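SusD superfamily protein (Bacteroides vulgatus ATCC 8482, PDB 3JQ0) probably binds glycans or other nutrients at the bacterial outer membrane. Local coordinates at residues A[18-23]-A[243-248]; A[24-29]-A[76-81]; A[113-118]-A[123-128]; A[447-452]-A[471-476]. One frame throughout, in Å; residues are numbered along the deposited sequence.

Contact 1: A[18-23]-A[243-248]; sequences GLHALL and MIFTIH. With GOL (glycerol), chain D.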
# COMPACT_ATOMS: atom_id res chain seq x y z
N GLY A 18 8.95 5.96 19.27
CA GLY A 18 7.57 6.35 19.40
C GLY A 18 6.97 6.92 18.12
O GLY A 18 5.78 6.64 17.81
N LEU A 19 7.73 7.71 17.37
CA LEU A 19 7.24 8.25 16.08
C LEU A 19 6.90 7.09 15.15
O LEU A 19 5.87 7.09 14.46
CB LEU A 19 8.26 9.14 15.41
CG LEU A 19 8.56 10.43 16.15
CD1 LEU A 19 9.62 11.22 15.35
CD2 LEU A 19 7.31 11.26 16.39
N HIS A 20 7.78 6.12 15.08
CA HIS A 20 7.57 4.96 14.23
C HIS A 20 6.37 4.13 14.69
O HIS A 20 5.60 3.61 13.87
CB HIS A 20 8.86 4.14 14.09
CG HIS A 20 9.89 4.79 13.21
ND1 HIS A 20 10.73 5.82 13.60
CD2 HIS A 20 10.22 4.51 11.91
CE1 HIS A 20 11.53 6.10 12.58
NE2 HIS A 20 11.22 5.36 11.52
N ALA A 21 6.15 4.04 16.00
CA ALA A 21 4.96 3.37 16.53
C ALA A 21 3.70 4.13 16.18
O ALA A 21 2.67 3.52 15.83
CB ALA A 21 5.09 3.17 18.06
N LEU A 22 3.73 5.48 16.19
CA LEU A 22 2.59 6.26 15.74
C LEU A 22 2.27 6.01 14.28
O LEU A 22 1.10 5.88 13.89
CB LEU A 22 2.80 7.73 15.99
CG LEU A 22 2.82 8.21 17.45
CD1 LEU A 22 3.25 9.68 17.52
CD2 LEU A 22 1.43 7.99 18.12
N LEU A 23 3.30 5.90 13.46
CA LEU A 23 3.09 5.63 12.05
C LEU A 23 2.46 4.25 11.88
O LEU A 23 1.55 4.06 11.08
CB LEU A 23 4.41 5.70 11.32
CG LEU A 23 4.44 5.99 9.90
CD1 LEU A 23 3.86 7.36 9.69
CD2 LEU A 23 5.92 6.00 9.46
N MSE A 243 12.55 -5.56 1.32
CA MSE A 243 11.99 -4.51 2.13
C MSE A 243 12.84 -3.26 2.16
O MSE A 243 14.00 -3.28 2.56
CB MSE A 243 11.77 -5.00 3.56
CG MSE A 243 10.87 -6.22 3.66
SE MSE A 243 9.10 -5.86 2.95
CE MSE A 243 8.45 -7.62 2.94
N ILE A 244 12.27 -2.16 1.67
CA ILE A 244 12.87 -0.84 1.78
C ILE A 244 12.37 -0.18 3.07
O ILE A 244 13.18 0.30 3.87
CB ILE A 244 12.55 0.03 0.53
CG1 ILE A 244 13.14 -0.60 -0.75
CG2 ILE A 244 13.03 1.46 0.76
CD1 ILE A 244 12.40 -0.12 -1.99
N PHE A 245 11.04 -0.18 3.26
CA PHE A 245 10.45 0.30 4.51
C PHE A 245 9.27 -0.59 4.79
O PHE A 245 8.40 -0.79 3.94
CB PHE A 245 10.04 1.76 4.43
CG PHE A 245 9.40 2.28 5.70
CD1 PHE A 245 10.03 2.09 6.95
CD2 PHE A 245 8.19 2.94 5.70
CE1 PHE A 245 9.44 2.53 8.12
CE2 PHE A 245 7.62 3.38 6.86
CZ PHE A 245 8.23 3.20 8.07
N THR A 246 9.28 -1.21 5.95
CA THR A 246 8.26 -2.17 6.36
C THR A 246 7.83 -1.89 7.80
O THR A 246 8.67 -1.57 8.63
CB THR A 246 8.81 -3.62 6.16
OG1 THR A 246 7.75 -4.53 6.41
CG2 THR A 246 10.04 -3.93 7.02
N ILE A 247 6.54 -1.97 8.04
CA ILE A 247 5.99 -1.74 9.38
C ILE A 247 6.15 -3.01 10.20
O ILE A 247 5.60 -4.06 9.86
CB ILE A 247 4.51 -1.36 9.34
CG1 ILE A 247 4.25 -0.12 8.53
CG2 ILE A 247 3.93 -1.23 10.74
CD1 ILE A 247 4.89 1.09 8.97
N HIS A 248 6.93 -2.94 11.28
CA HIS A 248 7.12 -4.06 12.19
C HIS A 248 5.91 -4.30 13.06
O HIS A 248 5.54 -3.43 13.82
CB HIS A 248 8.34 -3.84 13.07
CG HIS A 248 8.52 -4.95 14.08
ND1 HIS A 248 8.92 -6.23 13.77
CD2 HIS A 248 8.15 -4.99 15.37
CE1 HIS A 248 8.95 -6.96 14.87
NE2 HIS A 248 8.43 -6.25 15.84
C1 GOL D . 7.44 0.40 12.56
O1 GOL D . 8.28 -0.51 11.96
C2 GOL D . 7.26 0.06 14.01
O2 GOL D . 6.55 1.02 14.72
C3 GOL D . 8.58 -0.13 14.76
O3 GOL D . 9.67 0.56 14.19

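Contact 2: A[24-29]-A[76-81]; sequences REKSYN and YKIINQ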
# COMPACT_ATOMS: atom_id res chain seq x y z
N ARG A 24 2.95 3.27 12.65
CA ARG A 24 2.41 1.93 12.59
C ARG A 24 0.90 1.88 12.89
O ARG A 24 0.12 1.14 12.27
CB ARG A 24 3.15 1.01 13.56
CG ARG A 24 2.51 -0.34 13.75
CD ARG A 24 3.40 -1.28 14.53
NE ARG A 24 3.55 -0.84 15.91
CZ ARG A 24 4.53 -1.21 16.70
NH1 ARG A 24 5.43 -2.11 16.35
NH2 ARG A 24 4.57 -0.70 17.93
N GLU A 25 0.45 2.72 13.82
CA GLU A 25 -0.98 2.75 14.12
C GLU A 25 -1.81 3.15 12.93
O GLU A 25 -3.00 2.81 12.88
CB GLU A 25 -1.29 3.72 15.25
CG GLU A 25 -0.66 3.38 16.58
CD GLU A 25 -1.15 4.28 17.66
OE1 GLU A 25 -1.01 5.53 17.55
OE2 GLU A 25 -1.78 3.79 18.62
N LYS A 26 -1.24 3.88 11.98
CA LYS A 26 -1.93 4.32 10.77
C LYS A 26 -1.83 3.37 9.58
O LYS A 26 -2.33 3.69 8.52
CB LYS A 26 -1.45 5.71 10.36
CG LYS A 26 -2.25 6.82 11.13
CD LYS A 26 -2.59 6.57 12.54
CE LYS A 26 -3.51 7.55 13.18
NZ LYS A 26 -3.53 7.42 14.65
N SER A 27 -1.24 2.21 9.80
CA SER A 27 -1.10 1.18 8.73
C SER A 27 -2.42 0.92 8.04
O SER A 27 -2.49 0.89 6.81
CB SER A 27 -0.71 -0.18 9.42
OG SER A 27 0.54 -0.25 9.94
N TYR A 28 -3.44 0.66 8.84
CA TYR A 28 -4.75 0.37 8.31
C TYR A 28 -5.27 1.55 7.47
O TYR A 28 -5.76 1.37 6.35
CB TYR A 28 -5.71 0.01 9.45
CG TYR A 28 -7.12 -0.27 9.00
CD1 TYR A 28 -7.39 -1.14 7.99
CD2 TYR A 28 -8.18 0.34 9.65
CE1 TYR A 28 -8.71 -1.41 7.60
CE2 TYR A 28 -9.47 0.09 9.31
CZ TYR A 28 -9.74 -0.78 8.25
OH TYR A 28 -11.05 -1.05 7.90
N ASN A 29 -5.17 2.77 8.02
CA ASN A 29 -5.58 3.94 7.23
C ASN A 29 -4.80 4.08 5.94
O ASN A 29 -5.39 4.47 4.93
CB ASN A 29 -5.47 5.21 8.05
CG ASN A 29 -6.58 5.40 9.03
OD1 ASN A 29 -7.57 4.69 9.02
ND2 ASN A 29 -6.43 6.42 9.88
N TYR A 76 -2.50 14.44 12.04
CA TYR A 76 -1.92 15.67 12.55
C TYR A 76 -1.27 15.53 13.92
O TYR A 76 -0.28 16.17 14.21
CB TYR A 76 -2.90 16.83 12.57
CG TYR A 76 -3.02 17.45 11.20
CD1 TYR A 76 -2.08 18.37 10.76
CD2 TYR A 76 -4.02 17.12 10.31
CE1 TYR A 76 -2.14 18.95 9.48
CE2 TYR A 76 -4.09 17.67 9.02
CZ TYR A 76 -3.17 18.59 8.62
OH TYR A 76 -3.28 19.14 7.37
N LYS A 77 -1.77 14.65 14.77
CA LYS A 77 -1.09 14.54 16.08
C LYS A 77 0.24 13.79 15.90
O LYS A 77 1.13 13.97 16.71
CB LYS A 77 -1.97 14.00 17.19
CG LYS A 77 -2.38 12.57 17.04
CD LYS A 77 -3.16 12.19 18.32
CE LYS A 77 -3.89 10.88 18.33
NZ LYS A 77 -2.93 9.78 18.18
N ILE A 78 0.40 12.97 14.82
CA ILE A 78 1.72 12.42 14.50
C ILE A 78 2.65 13.51 14.01
O ILE A 78 3.78 13.63 14.46
CB ILE A 78 1.67 11.26 13.45
CG1 ILE A 78 0.53 10.27 13.76
CG2 ILE A 78 3.01 10.61 13.30
CD1 ILE A 78 0.36 9.19 12.73
N ILE A 79 2.15 14.31 13.10
CA ILE A 79 2.90 15.44 12.56
C ILE A 79 3.41 16.34 13.69
O ILE A 79 4.57 16.77 13.70
CB ILE A 79 2.06 16.20 11.49
CG1 ILE A 79 1.90 15.31 10.24
CG2 ILE A 79 2.71 17.54 11.11
CD1 ILE A 79 0.79 15.78 9.29
N ASN A 80 2.55 16.63 14.67
CA ASN A 80 2.94 17.44 15.83
C ASN A 80 4.16 16.84 16.50
O ASN A 80 5.14 17.55 16.81
CB ASN A 80 1.75 17.51 16.80
CG ASN A 80 1.97 18.45 18.02
OD1 ASN A 80 3.09 18.83 18.40
ND2 ASN A 80 0.85 18.78 18.65
N GLN A 81 4.13 15.53 16.77
CA GLN A 81 5.28 14.90 17.42
C GLN A 81 6.53 14.91 16.54
O GLN A 81 7.63 15.09 17.02
CB GLN A 81 4.92 13.46 17.87
CG GLN A 81 3.71 13.39 18.85
CD GLN A 81 3.93 14.14 20.08
OE1 GLN A 81 4.90 13.89 20.78
NE2 GLN A 81 3.00 15.07 20.40
O HOH W 1 -2.42 9.44 15.51

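Contact 3: A[113-118]-A[123-128]; sequences YLYFHL and GDVVLY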
# COMPACT_ATOMS: atom_id res chain seq x y z
N TYR A 113 6.04 12.12 4.08
CA TYR A 113 5.24 10.94 3.79
C TYR A 113 3.78 11.12 4.19
O TYR A 113 2.84 10.84 3.45
CB TYR A 113 5.88 9.74 4.53
CG TYR A 113 5.14 8.46 4.32
CD1 TYR A 113 5.25 7.72 3.14
CD2 TYR A 113 4.27 7.98 5.30
CE1 TYR A 113 4.50 6.54 2.95
CE2 TYR A 113 3.57 6.81 5.12
CZ TYR A 113 3.64 6.13 3.96
OH TYR A 113 2.85 5.00 3.75
N LEU A 114 3.56 11.65 5.39
CA LEU A 114 2.21 11.89 5.87
C LEU A 114 1.53 12.98 5.05
O LEU A 114 0.37 12.82 4.65
CB LEU A 114 2.20 12.20 7.37
CG LEU A 114 2.64 11.08 8.28
CD1 LEU A 114 2.73 11.55 9.72
CD2 LEU A 114 1.70 9.86 8.18
N TYR A 115 2.23 14.08 4.80
CA TYR A 115 1.65 15.11 3.99
C TYR A 115 1.31 14.65 2.58
O TYR A 115 0.35 15.17 1.97
CB TYR A 115 2.49 16.39 3.95
CG TYR A 115 2.22 17.29 5.17
CD1 TYR A 115 1.04 17.97 5.29
CD2 TYR A 115 3.14 17.40 6.20
CE1 TYR A 115 0.77 18.76 6.40
CE2 TYR A 115 2.92 18.21 7.29
CZ TYR A 115 1.73 18.89 7.39
OH TYR A 115 1.41 19.68 8.50
N PHE A 116 2.05 13.67 2.03
CA PHE A 116 1.76 13.16 0.69
C PHE A 116 0.49 12.28 0.68
O PHE A 116 -0.28 12.33 -0.28
CB PHE A 116 2.99 12.45 0.13
CG PHE A 116 2.86 12.00 -1.30
CD1 PHE A 116 2.47 12.87 -2.31
CD2 PHE A 116 3.16 10.69 -1.65
CE1 PHE A 116 2.38 12.47 -3.61
CE2 PHE A 116 3.05 10.28 -2.97
CZ PHE A 116 2.68 11.18 -3.96
N HIS A 117 0.22 11.52 1.74
CA HIS A 117 -1.10 10.90 1.90
C HIS A 117 -2.19 11.96 1.96
O HIS A 117 -3.25 11.85 1.36
CB HIS A 117 -1.17 10.02 3.13
CG HIS A 117 -0.58 8.66 2.97
ND1 HIS A 117 -1.13 7.68 2.17
CD2 HIS A 117 0.48 8.10 3.60
CE1 HIS A 117 -0.40 6.59 2.29
NE2 HIS A 117 0.60 6.82 3.14
N LEU A 118 -1.94 13.00 2.76
CA LEU A 118 -2.95 14.08 2.90
C LEU A 118 -3.24 14.79 1.58
O LEU A 118 -4.38 15.04 1.24
CB LEU A 118 -2.52 15.11 3.98
CG LEU A 118 -2.45 14.59 5.43
CD1 LEU A 118 -1.86 15.65 6.36
CD2 LEU A 118 -3.85 14.21 5.89
N GLY A 123 -6.30 16.89 -0.42
CA GLY A 123 -5.98 18.01 -1.32
C GLY A 123 -5.37 19.16 -0.57
O GLY A 123 -4.21 19.13 -0.14
N ASP A 124 -6.14 20.26 -0.45
CA ASP A 124 -5.74 21.45 0.30
C ASP A 124 -5.85 21.13 1.79
O ASP A 124 -6.92 20.74 2.23
CB ASP A 124 -6.65 22.63 0.01
CG ASP A 124 -6.69 23.10 -1.44
OD1 ASP A 124 -5.98 22.59 -2.31
OD2 ASP A 124 -7.43 24.08 -1.64
N VAL A 125 -4.77 21.26 2.54
CA VAL A 125 -4.76 20.92 3.95
C VAL A 125 -3.92 21.94 4.71
O VAL A 125 -3.11 22.65 4.13
CB VAL A 125 -4.20 19.46 4.20
CG1 VAL A 125 -5.10 18.42 3.53
CG2 VAL A 125 -2.73 19.30 3.76
N VAL A 126 -4.10 22.00 6.03
CA VAL A 126 -3.32 22.87 6.87
C VAL A 126 -1.88 22.39 6.88
O VAL A 126 -1.60 21.21 7.11
CB VAL A 126 -3.88 22.94 8.30
CG1 VAL A 126 -2.94 23.78 9.21
CG2 VAL A 126 -5.27 23.54 8.28
N LEU A 127 -0.95 23.32 6.68
CA LEU A 127 0.48 23.04 6.83
C LEU A 127 0.89 23.40 8.26
O LEU A 127 1.21 24.55 8.60
CB LEU A 127 1.31 23.77 5.78
CG LEU A 127 1.18 23.25 4.35
CD1 LEU A 127 1.95 24.14 3.34
CD2 LEU A 127 1.64 21.76 4.28
N TYR A 128 0.88 22.39 9.12
CA TYR A 128 1.22 22.50 10.51
C TYR A 128 2.68 22.06 10.64
O TYR A 128 3.01 20.87 10.42
CB TYR A 128 0.28 21.62 11.32
CG TYR A 128 0.51 21.74 12.75
CD1 TYR A 128 0.30 22.95 13.40
CD2 TYR A 128 1.05 20.68 13.50
CE1 TYR A 128 0.55 23.11 14.76
CE2 TYR A 128 1.32 20.82 14.85
CZ TYR A 128 1.08 22.05 15.47
OH TYR A 128 1.34 22.20 16.81

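Contact 4: A[447-452]-A[471-476]; sequences KRWYDI and LLWPID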
# COMPACT_ATOMS: atom_id res chain seq x y z
N LYS A 447 -2.17 0.18 -2.84
CA LYS A 447 -1.62 0.84 -4.03
C LYS A 447 -2.62 1.19 -5.14
O LYS A 447 -2.44 2.21 -5.79
CB LYS A 447 -0.51 0.02 -4.66
CG LYS A 447 0.57 -0.44 -3.67
CD LYS A 447 1.23 0.69 -2.88
CE LYS A 447 2.33 0.18 -1.98
NZ LYS A 447 2.95 1.24 -1.12
N ARG A 448 -3.64 0.35 -5.38
CA ARG A 448 -4.41 0.43 -6.61
C ARG A 448 -5.12 1.75 -6.82
O ARG A 448 -5.17 2.23 -7.97
CB ARG A 448 -5.39 -0.76 -6.66
CG ARG A 448 -6.34 -0.78 -7.84
CD ARG A 448 -5.68 -0.98 -9.18
NE ARG A 448 -6.70 -1.29 -10.17
CZ ARG A 448 -6.44 -1.55 -11.45
NH1 ARG A 448 -5.22 -1.45 -11.93
NH2 ARG A 448 -7.42 -1.94 -12.25
N TRP A 449 -5.76 2.29 -5.78
CA TRP A 449 -6.42 3.58 -5.92
C TRP A 449 -5.44 4.71 -6.21
O TRP A 449 -5.65 5.53 -7.10
CB TRP A 449 -7.29 3.85 -4.70
CG TRP A 449 -7.84 5.25 -4.63
CD1 TRP A 449 -7.40 6.24 -3.81
CD2 TRP A 449 -8.95 5.81 -5.37
NE1 TRP A 449 -8.15 7.38 -3.97
CE2 TRP A 449 -9.11 7.15 -4.91
CE3 TRP A 449 -9.82 5.31 -6.32
CZ2 TRP A 449 -10.09 7.97 -5.42
CZ3 TRP A 449 -10.80 6.12 -6.83
CH2 TRP A 449 -10.93 7.45 -6.35
N TYR A 450 -4.32 4.73 -5.51
CA TYR A 450 -3.31 5.74 -5.77
C TYR A 450 -2.74 5.58 -7.18
O TYR A 450 -2.42 6.58 -7.82
CB TYR A 450 -2.23 5.69 -4.70
CG TYR A 450 -2.58 6.27 -3.36
CD1 TYR A 450 -3.40 7.37 -3.23
CD2 TYR A 450 -1.98 5.81 -2.20
CE1 TYR A 450 -3.60 8.00 -2.01
CE2 TYR A 450 -2.20 6.41 -0.99
CZ TYR A 450 -2.95 7.55 -0.88
OH TYR A 450 -3.12 8.23 0.31
N ASP A 451 -2.60 4.35 -7.68
CA ASP A 451 -2.10 4.14 -9.06
C ASP A 451 -2.99 4.81 -10.08
O ASP A 451 -2.53 5.51 -10.99
CB ASP A 451 -2.06 2.63 -9.39
CG ASP A 451 -1.04 1.79 -8.65
OD1 ASP A 451 -0.10 2.35 -8.07
OD2 ASP A 451 -1.21 0.53 -8.73
N ILE A 452 -4.29 4.56 -10.01
CA ILE A 452 -5.21 5.09 -10.99
C ILE A 452 -5.37 6.59 -10.83
O ILE A 452 -5.47 7.33 -11.81
CB ILE A 452 -6.52 4.27 -11.08
CG1 ILE A 452 -7.39 4.40 -9.83
CG2 ILE A 452 -6.19 2.82 -11.43
CD1 ILE A 452 -8.66 3.55 -9.87
N LEU A 471 -13.00 13.00 -6.23
CA LEU A 471 -11.82 12.15 -6.17
C LEU A 471 -11.10 12.26 -4.83
O LEU A 471 -10.41 11.31 -4.44
CB LEU A 471 -10.84 12.50 -7.28
CG LEU A 471 -11.42 12.32 -8.69
CD1 LEU A 471 -10.31 12.56 -9.73
CD2 LEU A 471 -11.99 10.91 -8.87
N LEU A 472 -11.26 13.39 -4.15
CA LEU A 472 -10.74 13.56 -2.77
C LEU A 472 -11.73 12.89 -1.79
O LEU A 472 -12.68 12.24 -2.22
CB LEU A 472 -10.50 15.06 -2.52
CG LEU A 472 -9.52 15.74 -3.47
CD1 LEU A 472 -9.52 17.26 -3.16
CD2 LEU A 472 -8.13 15.14 -3.31
N TRP A 473 -11.47 13.07 -0.50
CA TRP A 473 -12.28 12.55 0.57
C TRP A 473 -12.96 13.71 1.28
O TRP A 473 -12.40 14.80 1.37
CB TRP A 473 -11.42 11.80 1.57
CG TRP A 473 -10.83 10.48 1.04
CD1 TRP A 473 -9.94 10.35 0.02
CD2 TRP A 473 -11.03 9.16 1.56
NE1 TRP A 473 -9.64 9.03 -0.18
CE2 TRP A 473 -10.29 8.29 0.77
CE3 TRP A 473 -11.80 8.63 2.60
CZ2 TRP A 473 -10.21 6.91 1.02
CZ3 TRP A 473 -11.75 7.27 2.84
CH2 TRP A 473 -10.97 6.43 2.04
N PRO A 474 -14.17 13.49 1.79
CA PRO A 474 -14.86 14.52 2.57
C PRO A 474 -14.26 14.69 3.96
O PRO A 474 -13.51 13.82 4.43
CB PRO A 474 -16.29 13.99 2.63
CG PRO A 474 -16.11 12.47 2.67
CD PRO A 474 -14.91 12.21 1.77
N ILE A 475 -14.62 15.76 4.61
CA ILE A 475 -14.25 16.07 5.99
C ILE A 475 -15.48 15.94 6.88
O ILE A 475 -16.53 16.46 6.58
CB ILE A 475 -13.66 17.50 6.12
CG1 ILE A 475 -12.50 17.74 5.13
CG2 ILE A 475 -13.23 17.76 7.57
CD1 ILE A 475 -12.11 19.19 5.00
N ASP A 476 -15.33 15.20 7.98
CA ASP A 476 -16.47 14.98 8.91
C ASP A 476 -16.81 16.24 9.69
O ASP A 476 -15.98 17.14 9.89
CB ASP A 476 -16.15 13.85 9.86
CG ASP A 476 -14.97 14.16 10.73
OD1 ASP A 476 -13.84 14.22 10.21
OD2 ASP A 476 -15.18 14.41 11.94
O HOH W 2 -7.01 8.40 -1.11
O HOH W 3 -7.99 10.38 -3.62

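Contact 1: A[18-23]-A[243-248]
Phe245 reaches across from the strand to helix 9-25 and meets Leu23 at the rim of its ring, not on a face: Leu23 CD2 lies near the ring plane, 3.9 Å from Phe245 CZ. With its CG anti to the backbone N (chi1 179°), Phe245 extends straight toward the helix, and the two side chains meet at a slant. One turn earlier, His20 approaches the same end of the phenyl ring. Phe245 CE1 lies at the edge of the imidazole, near its plane, 4.3 Å from His20 CD2, a loose contact. The histidine nitrogens are engaged by Asn16 O (ND1) and Trp180 N (NE2), which fixes the rotation of the imidazole. A glycerol, probably from the crystallisation liquor, bridges the backbones beside the aromatic pair. His248 N donates to its O1 at 2.9 Å, nearly straight at 176°, and its O2 makes a weak bond to His20 O. The strand pairs antiparallel with 359-363, and a classic beta bulge at Ile244 and Phe245 opposite Tyr362 lies where the chain turns a corner. Leu23 also packs on Leu114 of helix 97-122, so the N-terminal helices and this small sheet share a buried seam.

Contact 2: A[24-29]-A[76-81]
Around Lys26 the backbone leaves helix 9-25 and starts helix 27-34, and this break faces helix 75-91, with the CA atoms of Lys26 and Ile78 9.6 Å apart. The contact thus belongs to the helical, TPR-related part of the SusD fold, at a kink between two consecutive helices. The apolar half is the lysine stem against one isoleucine branch. Ile78 CD1 lies 3.9 Å from Lys26 CG and nearly as close to CD, and the two side chains run past each other in opposite directions. A bend at chi2 (39°) turns the outer part of the Lys26 chain so that CG and CD lie against Ile78 CD1 while the amine continues to Asp74. There the ammonium groups of Lys26 and Lys77 come within 4.3 Å, NZ to NZ. The two amines gather round Asp74, whose OD2 makes a salt bridge to each. A water lies between the amines, but its short distance to Lys26 NZ (2.5 Å) and the two conformers of Lys77 leave the details of this bridge in doubt. Ile78 is buried, and its side chain also packs on Leu22 of helix 9-25 and Leu114 of helix 97-122. The kink itself is tied down by Arg24 O, which receives two donors from one residue: Ser27 N at 3.0 Å and Ser27 OG at 2.7 Å, the hydroxyl lying in the carbonyl plane on a lone pair.

Contact 3: A[113-118]-A[123-128]
The C-terminal end of helix 97-122, in the TPR-related helical part of the SusD fold, is folded back on by the loop that leaves it, and Tyr115 and Leu118 receive the returning chain. Gly123, the first residue past the helix, has positive phi (86°), and its N bonds to Leu118 O at 3.1 Å. Next, Val125 turns its side chain toward the helix. Its CG2 lies 4.2 Å from Leu118 CB and also sits near the plane of the Tyr115 ring, at the edge by CD1. Along that same edge the carbonyl oxygen of Val126 lies in plane, 3.5 Å from Tyr115 CE1. Leu127 approaches the ring differently: its CD2 comes in obliquely, 4.2 Å from the centroid, an off-centre CH-pi contact. The phenol therefore has backbone along its rim and a methyl arriving at a slant. Tyr76 of helix 75-91 donates its hydroxyl to Val126 O, and Ile79 and Ile156 of the flanking helices pack on Tyr115. Tyr128 O takes a second donor, Asn83 ND2, besides the phenol. Tyr128 meets the phenol with its backbone and CB, while its own ring leads away from the helix. The Tyr115 hydroxyl donates to Tyr128 O at 2.8 Å, meeting the carbonyl at a C=O...O angle of 112° and tilted 29° out of its plane.

Contact 4: A[447-452]-A[471-476]
The indole of Trp449 presents its edge to the 471-476 chain: Leu471 O lies in the ring plane, 3.5 Å from Trp449 CZ2, while Trp473 approaches obliquely. The two tryptophans bring their pyrrole nitrogens to within 4.4 Å, NE1 to NE1, without stacking. This is water-mediated packing of helix 448-455 on the C-terminal loop of the SusD-family protein. With CG anti to the backbone N (chi1 171°), the Trp449 ring projects from the helix toward the loop and places its N-H among two waters. One accepts from Trp449 NE1 at 3.0 Å and donates to Leu471 O at 2.7 Å, so the carbonyl beside the indole edge is also linked to its nitrogen through solvent. The other accepts from Trp473 NE1 at 2.9 Å and, more weakly, from Trp449 NE1. Both indole N-H groups, buried with their residues, are thereby supplied with acceptors. The apolar share is slight: Leu471 CD2 comes 4.4 Å from Trp449 CH2 of the six-membered ring. A sulfate, probably from the crystallisation liquor, lies about 5 Å from the side chain of Leu471. Val460 of helix 457-463, which lies in the chain between the two segments, packs on both Trp449 and Leu471. Leu33 of helix 27-34 touches Trp473 and Tyr450, the loop bonds through Trp473 to the backbone of Ser121 in helix 97-122, and Asp476 N-caps helix 477-482.

Overall arrangement
From the N terminus, helix 9-25 enters contact 1 and runs directly into contact 2, which closes the shorter loop to helix 75-91. Contact 3 then joins the end of helix 97-122 to the loop that leaves it. Contacts 2 and 3 follow in series, both nested within the long loop that contact 1 closes when the chain returns at strand 243-247. Contact 4 comes last, in series, joining helix 448-455 to the loop before helix 477-482. Arg24 NH1 bonds to His248 O between contacts 1 and 2, while His117 ND1 and Tyr450 OH join contacts 3 and 4. The N-terminal helices are thus tied to a strand and to the C-terminal region.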